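Local coordinates for protein PaxB (Photorhabdus luminescens, PDB 6EK4) that probably acts as the B component of a two-component alpha-helical pore-forming toxin of the YaxAB type, at residues I29-I43 against Q280-E294. Numbering follows the deposited sequence.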
ATOM      1  N   ILE A  29      -5.702   5.566  -0.553  1.00 66.67           N
ATOM      2  CA  ILE A  29      -5.653   5.440   0.904  1.00 65.80           C
ATOM      3  C   ILE A  29      -6.937   4.793   1.427  1.00 65.64           C
ATOM      4  O   ILE A  29      -6.886   3.943   2.315  1.00 65.27           O
ATOM      5  CB  ILE A  29      -5.396   6.802   1.591  1.00 65.57           C
ATOM      6  CG1 ILE A  29      -3.937   7.224   1.376  1.00 66.19           C
ATOM      7  CG2 ILE A  29      -5.683   6.729   3.084  1.00 65.54           C
ATOM      8  CD1 ILE A  29      -3.657   8.684   1.670  1.00 66.22           C
ATOM      9  N   TRP A  30      -8.080   5.191   0.869  1.00 65.65           N
ATOM     10  CA  TRP A  30      -9.365   4.586   1.226  1.00 65.45           C
ATOM     11  C   TRP A  30      -9.371   3.088   0.930  1.00 65.01           C
ATOM     12  O   TRP A  30      -9.740   2.280   1.782  1.00 64.60           O
ATOM     13  CB  TRP A  30     -10.509   5.264   0.467  1.00 65.70           C
ATOM     14  CG  TRP A  30     -11.861   4.705   0.804  1.00 66.37           C
ATOM     15  CD1 TRP A  30     -12.517   3.692   0.161  1.00 66.84           C
ATOM     16  CD2 TRP A  30     -12.717   5.124   1.870  1.00 66.91           C
ATOM     17  NE1 TRP A  30     -13.730   3.457   0.763  1.00 67.59           N
ATOM     18  CE2 TRP A  30     -13.877   4.324   1.814  1.00 67.68           C
ATOM     19  CE3 TRP A  30     -12.616   6.100   2.869  1.00 67.52           C
ATOM     20  CZ2 TRP A  30     -14.930   4.470   2.719  1.00 69.13           C
ATOM     21  CZ3 TRP A  30     -13.664   6.245   3.767  1.00 68.40           C
ATOM     22  CH2 TRP A  30     -14.805   5.434   3.685  1.00 69.28           C
ATOM     23  N   ARG A  31      -8.964   2.731  -0.284  1.00 65.34           N
ATOM     24  CA  ARG A  31      -8.927   1.335  -0.717  1.00 66.43           C
ATOM     25  C   ARG A  31      -7.992   0.500   0.157  1.00 66.34           C
ATOM     26  O   ARG A  31      -8.353  -0.597   0.585  1.00 66.52           O
ATOM     27  CB  ARG A  31      -8.487   1.252  -2.183  1.00 67.23           C
ATOM     28  CG  ARG A  31      -8.504  -0.151  -2.774  1.00 68.21           C
ATOM     29  CD  ARG A  31      -8.206  -0.139  -4.268  1.00 69.09           C
ATOM     30  NE  ARG A  31      -7.036   0.677  -4.599  1.00 69.41           N
ATOM     31  CZ  ARG A  31      -5.765   0.329  -4.385  1.00 69.24           C
ATOM     32  NH1 ARG A  31      -5.456  -0.839  -3.824  1.00 69.24           N
ATOM     33  NH2 ARG A  31      -4.790   1.162  -4.732  1.00 69.18           N
ATOM     34  N   LEU A  32      -6.799   1.028   0.418  1.00 66.36           N
ATOM     35  CA  LEU A  32      -5.798   0.327   1.223  1.00 66.81           C
ATOM     36  C   LEU A  32      -6.184   0.230   2.696  1.00 67.53           C
ATOM     37  O   LEU A  32      -5.928  -0.788   3.333  1.00 68.26           O
ATOM     38  CB  LEU A  32      -4.431   1.006   1.091  1.00 67.09           C
ATOM     39  CG  LEU A  32      -3.746   0.842  -0.269  1.00 67.64           C
ATOM     40  CD1 LEU A  32      -2.638   1.868  -0.440  1.00 68.20           C
ATOM     41  CD2 LEU A  32      -3.203  -0.568  -0.448  1.00 67.41           C
ATOM     42  N   SER A  33      -6.803   1.278   3.233  1.00 69.10           N
ATOM     43  CA  SER A  33      -7.177   1.307   4.650  1.00 70.38           C
ATOM     44  C   SER A  33      -8.289   0.320   5.009  1.00 72.11           C
ATOM     45  O   SER A  33      -8.486   0.022   6.187  1.00 73.87           O
ATOM     46  CB  SER A  33      -7.603   2.718   5.066  1.00 70.38           C
ATOM     47  OG  SER A  33      -8.745   3.139   4.342  1.00 70.20           O
ATOM     48  N   HIS A  34      -9.012  -0.179   4.008  1.00 73.67           N
ATOM     49  CA  HIS A  34     -10.119  -1.114   4.234  1.00 75.67           C
ATOM     50  C   HIS A  34      -9.782  -2.576   3.917  1.00 78.37           C
ATOM     51  O   HIS A  34     -10.400  -3.483   4.478  1.00 80.02           O
ATOM     52  CB  HIS A  34     -11.351  -0.668   3.443  1.00 74.81           C
ATOM     53  CG  HIS A  34     -12.006   0.556   4.002  1.00 73.62           C
ATOM     54  ND1 HIS A  34     -11.614   1.833   3.661  1.00 72.85           N
ATOM     55  CD2 HIS A  34     -13.015   0.699   4.894  1.00 73.62           C
ATOM     56  CE1 HIS A  34     -12.358   2.708   4.311  1.00 72.75           C
ATOM     57  NE2 HIS A  34     -13.215   2.047   5.067  1.00 73.21           N
ATOM     58  N   GLN A  35      -8.819  -2.806   3.025  1.00 81.38           N
ATOM     59  CA  GLN A  35      -8.394  -4.170   2.681  1.00 84.92           C
ATOM     60  C   GLN A  35      -7.219  -4.646   3.540  1.00 87.18           C
ATOM     61  O   GLN A  35      -7.049  -5.850   3.745  1.00 87.70           O
ATOM     62  CB  GLN A  35      -8.045  -4.273   1.190  1.00 85.90           C
ATOM     63  CG  GLN A  35      -6.711  -3.656   0.789  1.00 86.53           C
ATOM     64  CD  GLN A  35      -6.501  -3.637  -0.716  1.00 88.35           C
ATOM     65  OE1 GLN A  35      -7.459  -3.627  -1.492  1.00 89.30           O
ATOM     66  NE2 GLN A  35      -5.240  -3.626  -1.137  1.00 89.00           N
ATOM     67  N   GLN A  36      -6.412  -3.703   4.025  1.00 89.59           N
ATOM     68  CA  GLN A  36      -5.283  -4.000   4.914  1.00 91.73           C
ATOM     69  C   GLN A  36      -5.730  -4.787   6.149  1.00 94.11           C
ATOM     70  O   GLN A  36      -6.678  -4.395   6.836  1.00 94.30           O
ATOM     71  CB  GLN A  36      -4.581  -2.695   5.325  1.00 92.20           C
ATOM     72  CG  GLN A  36      -3.649  -2.777   6.534  1.00 92.74           C
ATOM     73  CD  GLN A  36      -4.297  -2.305   7.831  1.00 93.33           C
ATOM     74  OE1 GLN A  36      -5.249  -1.523   7.822  1.00 93.34           O
ATOM     75  NE2 GLN A  36      -3.766  -2.767   8.956  1.00 93.89           N
ATOM     76  N   LYS A  37      -5.043  -5.899   6.414  1.00 95.98           N
ATOM     77  CA  LYS A  37      -5.342  -6.754   7.562  1.00 97.74           C
ATOM     78  C   LYS A  37      -4.054  -7.201   8.259  1.00 97.79           C
ATOM     79  O   LYS A  37      -3.696  -8.381   8.242  1.00 97.90           O
ATOM     80  CB  LYS A  37      -6.179  -7.963   7.125  1.00 98.83           C
ATOM     81  CG  LYS A  37      -7.603  -7.606   6.720  1.00100.19           C
ATOM     82  CD  LYS A  37      -8.321  -8.774   6.066  1.00101.32           C
ATOM     83  CE  LYS A  37      -9.700  -8.362   5.575  1.00102.75           C
ATOM     84  NZ  LYS A  37     -10.472  -9.507   5.017  1.00103.55           N
ATOM     85  N   SER A  38      -3.362  -6.235   8.863  1.00 98.07           N
ATOM     86  CA  SER A  38      -2.161  -6.504   9.659  1.00 98.26           C
ATOM     87  C   SER A  38      -2.519  -7.042  11.048  1.00 98.84           C
ATOM     88  O   SER A  38      -1.708  -7.718  11.683  1.00 98.61           O
ATOM     89  CB  SER A  38      -1.304  -5.240   9.790  1.00 98.44           C
ATOM     90  OG  SER A  38      -2.018  -4.191  10.422  1.00 98.38           O
ATOM     91  N   GLY A  39      -3.725  -6.726  11.516  1.00 98.84           N
ATOM     92  CA  GLY A  39      -4.238  -7.256  12.780  1.00 99.74           C
ATOM     93  C   GLY A  39      -3.650  -6.608  14.021  1.00100.40           C
ATOM     94  O   GLY A  39      -3.593  -7.235  15.080  1.00102.26           O
ATOM     95  N   ILE A  40      -3.221  -5.354  13.894  1.00 99.41           N
ATOM     96  CA  ILE A  40      -2.669  -4.600  15.023  1.00 99.70           C
ATOM     97  C   ILE A  40      -3.774  -3.806  15.733  1.00 99.32           C
ATOM     98  O   ILE A  40      -3.682  -3.557  16.935  1.00101.43           O
ATOM     99  CB  ILE A  40      -1.523  -3.667  14.569  1.00 99.68           C
ATOM    100  CG1 ILE A  40      -0.425  -4.478  13.864  1.00 99.11           C
ATOM    101  CG2 ILE A  40      -0.935  -2.920  15.761  1.00100.89           C
ATOM    102  CD1 ILE A  40       0.538  -3.644  13.044  1.00 98.72           C
ATOM    103  N   GLU A  41      -4.802  -3.410  14.977  1.00 96.62           N
ATOM    104  CA  GLU A  41      -6.041  -2.807  15.507  1.00 95.97           C
ATOM    105  C   GLU A  41      -5.942  -1.293  15.720  1.00 93.78           C
ATOM    106  O   GLU A  41      -6.755  -0.540  15.177  1.00 92.77           O
ATOM    107  CB  GLU A  41      -6.521  -3.502  16.791  1.00 97.99           C
ATOM    108  CG  GLU A  41      -8.003  -3.315  17.098  1.00 99.49           C
ATOM    109  CD  GLU A  41      -8.911  -4.085  16.154  1.00 99.46           C
ATOM    110  OE1 GLU A  41      -9.165  -3.596  15.033  1.00 98.63           O
ATOM    111  OE2 GLU A  41      -9.385  -5.177  16.540  1.00 99.76           O
ATOM    112  N   ILE A  42      -4.973  -0.850  16.517  1.00 91.84           N
ATOM    113  CA  ILE A  42      -4.716   0.586  16.674  1.00 89.83           C
ATOM    114  C   ILE A  42      -4.233   1.180  15.348  1.00 87.22           C
ATOM    115  O   ILE A  42      -4.579   2.311  15.010  1.00 86.59           O
ATOM    116  CB  ILE A  42      -3.712   0.891  17.817  1.00 90.41           C
ATOM    117  CG1 ILE A  42      -3.688   2.390  18.142  1.00 90.38           C
ATOM    118  CG2 ILE A  42      -2.307   0.413  17.468  1.00 90.00           C
ATOM    119  CD1 ILE A  42      -5.008   2.945  18.632  1.00 90.43           C
ATOM    120  N   ILE A  43      -3.447   0.405  14.602  1.00 84.97           N
ATOM    121  CA  ILE A  43      -3.025   0.789  13.255  1.00 83.17           C
ATOM    122  C   ILE A  43      -4.236   0.809  12.324  1.00 81.14           C
ATOM    123  O   ILE A  43      -4.372   1.706  11.492  1.00 80.81           O
ATOM    124  CB  ILE A  43      -1.953  -0.179  12.695  1.00 83.43           C
ATOM    125  CG1 ILE A  43      -0.656  -0.094  13.515  1.00 84.76           C
ATOM    126  CG2 ILE A  43      -1.667   0.105  11.222  1.00 82.76           C
ATOM    127  CD1 ILE A  43       0.132   1.190  13.337  1.00 84.95           C
ATOM    128  N   GLN A 280      -0.360 -12.760   5.452  1.00 72.05           N
ATOM    129  CA  GLN A 280      -1.445 -11.781   5.500  1.00 72.26           C
ATOM    130  C   GLN A 280      -1.031 -10.544   6.294  1.00 71.66           C
ATOM    131  O   GLN A 280      -1.385  -9.421   5.929  1.00 71.63           O
ATOM    132  CB  GLN A 280      -2.710 -12.392   6.107  1.00 73.30           C
ATOM    133  CG  GLN A 280      -3.881 -11.423   6.169  1.00 75.08           C
ATOM    134  CD  GLN A 280      -5.226 -12.118   6.280  1.00 77.12           C
ATOM    135  OE1 GLN A 280      -5.369 -13.110   6.996  1.00 78.68           O
ATOM    136  NE2 GLN A 280      -6.223 -11.595   5.573  1.00 78.43           N
ATOM    137  N   ARG A 281      -0.285 -10.753   7.376  1.00 70.90           N
ATOM    138  CA  ARG A 281       0.176  -9.648   8.220  1.00 70.52           C
ATOM    139  C   ARG A 281       1.301  -8.842   7.566  1.00 69.57           C
ATOM    140  O   ARG A 281       1.367  -7.625   7.736  1.00 69.52           O
ATOM    141  CB  ARG A 281       0.609 -10.157   9.599  1.00 71.05           C
ATOM    142  CG  ARG A 281      -0.560 -10.590  10.471  1.00 70.91           C
ATOM    143  CD  ARG A 281      -0.157 -10.755  11.927  1.00 71.55           C
ATOM    144  NE  ARG A 281       0.815 -11.831  12.108  1.00 71.54           N
ATOM    145  CZ  ARG A 281       0.527 -13.131  12.085  1.00 71.31           C
ATOM    146  NH1 ARG A 281      -0.718 -13.558  11.882  1.00 70.79           N
ATOM    147  NH2 ARG A 281       1.497 -14.019  12.264  1.00 71.83           N
ATOM    148  N   ILE A 282       2.176  -9.516   6.825  1.00 68.55           N
ATOM    149  CA  ILE A 282       3.207  -8.832   6.039  1.00 68.12           C
ATOM    150  C   ILE A 282       2.549  -7.989   4.941  1.00 67.57           C
ATOM    151  O   ILE A 282       2.972  -6.861   4.678  1.00 67.81           O
ATOM    152  CB  ILE A 282       4.217  -9.830   5.424  1.00 67.92           C
ATOM    153  CG1 ILE A 282       5.084 -10.453   6.526  1.00 68.27           C
ATOM    154  CG2 ILE A 282       5.116  -9.145   4.399  1.00 68.08           C
ATOM    155  CD1 ILE A 282       5.743 -11.758   6.128  1.00 68.32           C
ATOM    156  N   ALA A 283       1.513  -8.543   4.312  1.00 66.62           N
ATOM    157  CA  ALA A 283       0.736  -7.822   3.302  1.00 65.78           C
ATOM    158  C   ALA A 283       0.036  -6.606   3.908  1.00 66.00           C
ATOM    159  O   ALA A 283      -0.057  -5.556   3.272  1.00 65.92           O
ATOM    160  CB  ALA A 283      -0.283  -8.748   2.655  1.00 65.03           C
ATOM    161  N   GLY A 284      -0.453  -6.759   5.137  1.00 66.13           N
ATOM    162  CA  GLY A 284      -1.077  -5.661   5.869  1.00 66.67           C
ATOM    163  C   GLY A 284      -0.096  -4.555   6.214  1.00 67.32           C
ATOM    164  O   GLY A 284      -0.404  -3.374   6.053  1.00 66.84           O
ATOM    165  N   ILE A 285       1.088  -4.939   6.690  1.00 68.14           N
ATOM    166  CA  ILE A 285       2.147  -3.977   7.011  1.00 69.35           C
ATOM    167  C   ILE A 285       2.612  -3.226   5.759  1.00 70.30           C
ATOM    168  O   ILE A 285       2.893  -2.031   5.824  1.00 70.40           O
ATOM    169  CB  ILE A 285       3.347  -4.662   7.709  1.00 69.71           C
ATOM    170  CG1 ILE A 285       2.949  -5.107   9.120  1.00 70.04           C
ATOM    171  CG2 ILE A 285       4.546  -3.723   7.796  1.00 70.45           C
ATOM    172  CD1 ILE A 285       3.918  -6.078   9.762  1.00 70.85           C
ATOM    173  N   GLU A 286       2.682  -3.924   4.626  1.00 71.54           N
ATOM    174  CA  GLU A 286       3.049  -3.291   3.351  1.00 73.00           C
ATOM    175  C   GLU A 286       2.002  -2.288   2.854  1.00 72.82           C
ATOM    176  O   GLU A 286       2.350  -1.316   2.182  1.00 73.56           O
ATOM    177  CB  GLU A 286       3.326  -4.343   2.267  1.00 73.94           C
ATOM    178  CG  GLU A 286       4.798  -4.702   2.113  1.00 76.13           C
ATOM    179  CD  GLU A 286       5.655  -3.533   1.642  1.00 77.96           C
ATOM    180  OE1 GLU A 286       5.113  -2.587   1.026  1.00 77.76           O
ATOM    181  OE2 GLU A 286       6.880  -3.559   1.887  1.00 79.86           O
ATOM    182  N   ASP A 287       0.731  -2.527   3.174  1.00 72.47           N
ATOM    183  CA  ASP A 287      -0.334  -1.580   2.839  1.00 72.36           C
ATOM    184  C   ASP A 287      -0.246  -0.316   3.695  1.00 72.34           C
ATOM    185  O   ASP A 287      -0.519   0.780   3.208  1.00 71.94           O
ATOM    186  CB  ASP A 287      -1.717  -2.225   3.001  1.00 72.61           C
ATOM    187  CG  ASP A 287      -1.995  -3.304   1.961  1.00 72.85           C
ATOM    188  OD1 ASP A 287      -1.470  -3.213   0.831  1.00 73.13           O
ATOM    189  OD2 ASP A 287      -2.757  -4.244   2.275  1.00 73.37           O
ATOM    190  N   VAL A 288       0.139  -0.469   4.962  1.00 72.47           N
ATOM    191  CA  VAL A 288       0.320   0.676   5.859  1.00 73.03           C
ATOM    192  C   VAL A 288       1.502   1.532   5.397  1.00 73.49           C
ATOM    193  O   VAL A 288       1.432   2.762   5.432  1.00 73.66           O
ATOM    194  CB  VAL A 288       0.526   0.241   7.330  1.00 73.80           C
ATOM    195  CG1 VAL A 288       0.853   1.440   8.211  1.00 74.73           C
ATOM    196  CG2 VAL A 288      -0.715  -0.464   7.859  1.00 73.23           C
ATOM    197  N   HIS A 289       2.582   0.879   4.974  1.00 74.66           N
ATOM    198  CA  HIS A 289       3.722   1.571   4.363  1.00 76.21           C
ATOM    199  C   HIS A 289       3.305   2.315   3.094  1.00 74.73           C
ATOM    200  O   HIS A 289       3.787   3.417   2.828  1.00 74.07           O
ATOM    201  CB  HIS A 289       4.852   0.588   4.031  1.00 78.46           C
ATOM    202  CG  HIS A 289       5.834   0.394   5.145  1.00 81.16           C
ATOM    203  ND1 HIS A 289       7.051   1.038   5.180  1.00 83.40           N
ATOM    204  CD2 HIS A 289       5.781  -0.372   6.260  1.00 82.06           C
ATOM    205  CE1 HIS A 289       7.706   0.678   6.269  1.00 84.80           C
ATOM    206  NE2 HIS A 289       6.957  -0.177   6.942  1.00 83.96           N
ATOM    207  N   GLN A 290       2.416   1.700   2.316  1.00 73.28           N
ATOM    208  CA  GLN A 290       1.880   2.317   1.106  1.00 72.69           C
ATOM    209  C   GLN A 290       0.983   3.509   1.443  1.00 71.74           C
ATOM    210  O   GLN A 290       1.003   4.514   0.737  1.00 71.78           O
ATOM    211  CB  GLN A 290       1.105   1.287   0.275  1.00 72.85           C
ATOM    212  CG  GLN A 290       0.637   1.784  -1.089  1.00 73.60           C
ATOM    213  CD  GLN A 290       1.772   2.265  -1.976  1.00 74.93           C
ATOM    214  OE1 GLN A 290       1.645   3.277  -2.668  1.00 75.41           O
ATOM    215  NE2 GLN A 290       2.889   1.545  -1.959  1.00 75.39           N
ATOM    216  N   ILE A 291       0.202   3.395   2.517  1.00 70.94           N
ATOM    217  CA  ILE A 291      -0.652   4.496   2.978  1.00 70.43           C
ATOM    218  C   ILE A 291       0.178   5.735   3.331  1.00 71.15           C
ATOM    219  O   ILE A 291      -0.240   6.859   3.053  1.00 71.67           O
ATOM    220  CB  ILE A 291      -1.544   4.071   4.172  1.00 69.99           C
ATOM    221  CG1 ILE A 291      -2.716   3.223   3.667  1.00 69.54           C
ATOM    222  CG2 ILE A 291      -2.085   5.281   4.929  1.00 69.89           C
ATOM    223  CD1 ILE A 291      -3.474   2.492   4.756  1.00 69.48           C
ATOM    224  N   ASP A 292       1.347   5.526   3.931  1.00 72.14           N
ATOM    225  CA  ASP A 292       2.252   6.632   4.247  1.00 73.35           C
ATOM    226  C   ASP A 292       2.821   7.270   2.979  1.00 73.51           C
ATOM    227  O   ASP A 292       2.996   8.489   2.920  1.00 73.87           O
ATOM    228  CB  ASP A 292       3.400   6.167   5.146  1.00 74.66           C
ATOM    229  CG  ASP A 292       4.189   7.328   5.727  1.00 76.41           C
ATOM    230  OD1 ASP A 292       3.627   8.076   6.556  1.00 77.55           O
ATOM    231  OD2 ASP A 292       5.369   7.497   5.356  1.00 77.63           O
ATOM    232  N   LYS A 293       3.111   6.445   1.974  1.00 73.35           N
ATOM    233  CA  LYS A 293       3.639   6.936   0.699  1.00 74.32           C
ATOM    234  C   LYS A 293       2.570   7.647  -0.132  1.00 73.74           C
ATOM    235  O   LYS A 293       2.872   8.609  -0.839  1.00 74.70           O
ATOM    236  CB  LYS A 293       4.272   5.795  -0.101  1.00 75.62           C
ATOM    237  CG  LYS A 293       5.565   5.273   0.510  1.00 77.57           C
ATOM    238  CD  LYS A 293       6.114   4.079  -0.252  1.00 78.82           C
ATOM    239  CE  LYS A 293       7.347   3.510   0.431  1.00 80.26           C
ATOM    240  NZ  LYS A 293       7.839   2.269  -0.227  1.00 80.74           N
ATOM    241  N   GLU A 294       1.329   7.171  -0.049  1.00 72.37           N
ATOM    242  CA  GLU A 294       0.200   7.850  -0.689  1.00 71.45           C
ATOM    243  C   GLU A 294      -0.120   9.164   0.030  1.00 70.65           C
ATOM    244  O   GLU A 294      -0.495  10.149  -0.608  1.00 70.80           O
ATOM    245  CB  GLU A 294      -1.041   6.952  -0.711  1.00 71.42           C
ATOM    246  CG  GLU A 294      -0.901   5.684  -1.549  1.00 72.19           C
ATOM    247  CD  GLU A 294      -0.891   5.931  -3.048  1.00 73.30           C
ATOM    248  OE1 GLU A 294      -1.084   7.086  -3.485  1.00 74.13           O
ATOM    249  OE2 GLU A 294      -0.686   4.952  -3.798  1.00 74.53           O
TER
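Gln280 opens the contact by laying its extended side chain obliquely across that of Lys37, the amide NE2 3.6 Å from the aliphatic CD. One residue on, the Arg281 side chain passes the carbonyl of Ser38 with its CG and CD, then bends at CG–CD and carries its guanidinium group away toward helix 149-193, where Glu156 is a distant, weak ion partner. At Gly284 the CA atoms come nearest, Gly284 CA to Ser38 CA 4.0 Å; with no side chain on this residue, the linker between helices 19-35 and 42-73 lies directly against the helix. Asp287 meets Gln36 CB to CB (3.7 Å), while its OD1 lies 3.4 Å from CD2 of Leu32. Val288 faces both Gln36 and Ile43; chi1 of 174° sets CG1 trans to the backbone N and leaves CG2 beside that nitrogen, where it meets Ile43 CG2 at 3.5 Å. Leu32 is a knob in the hole formed by Asp287, Gln290, Ile291 and Glu294, its CB packed 3.8 Å from Ile291 CG1. The Glu294 and Ile29 side chains run alongside in opposite senses, Glu294 CB 3.6 Å from Ile29 CG1. No hydrogen bond links the segments. Helices 19-35 and 247-321 thus pack near-antiparallel, at 157° and 9.4 Å between the segment axes, with Leu32 as a single knob-into-hole contact, consistent with the elongated helical bundle of alpha-helical pore-forming toxins.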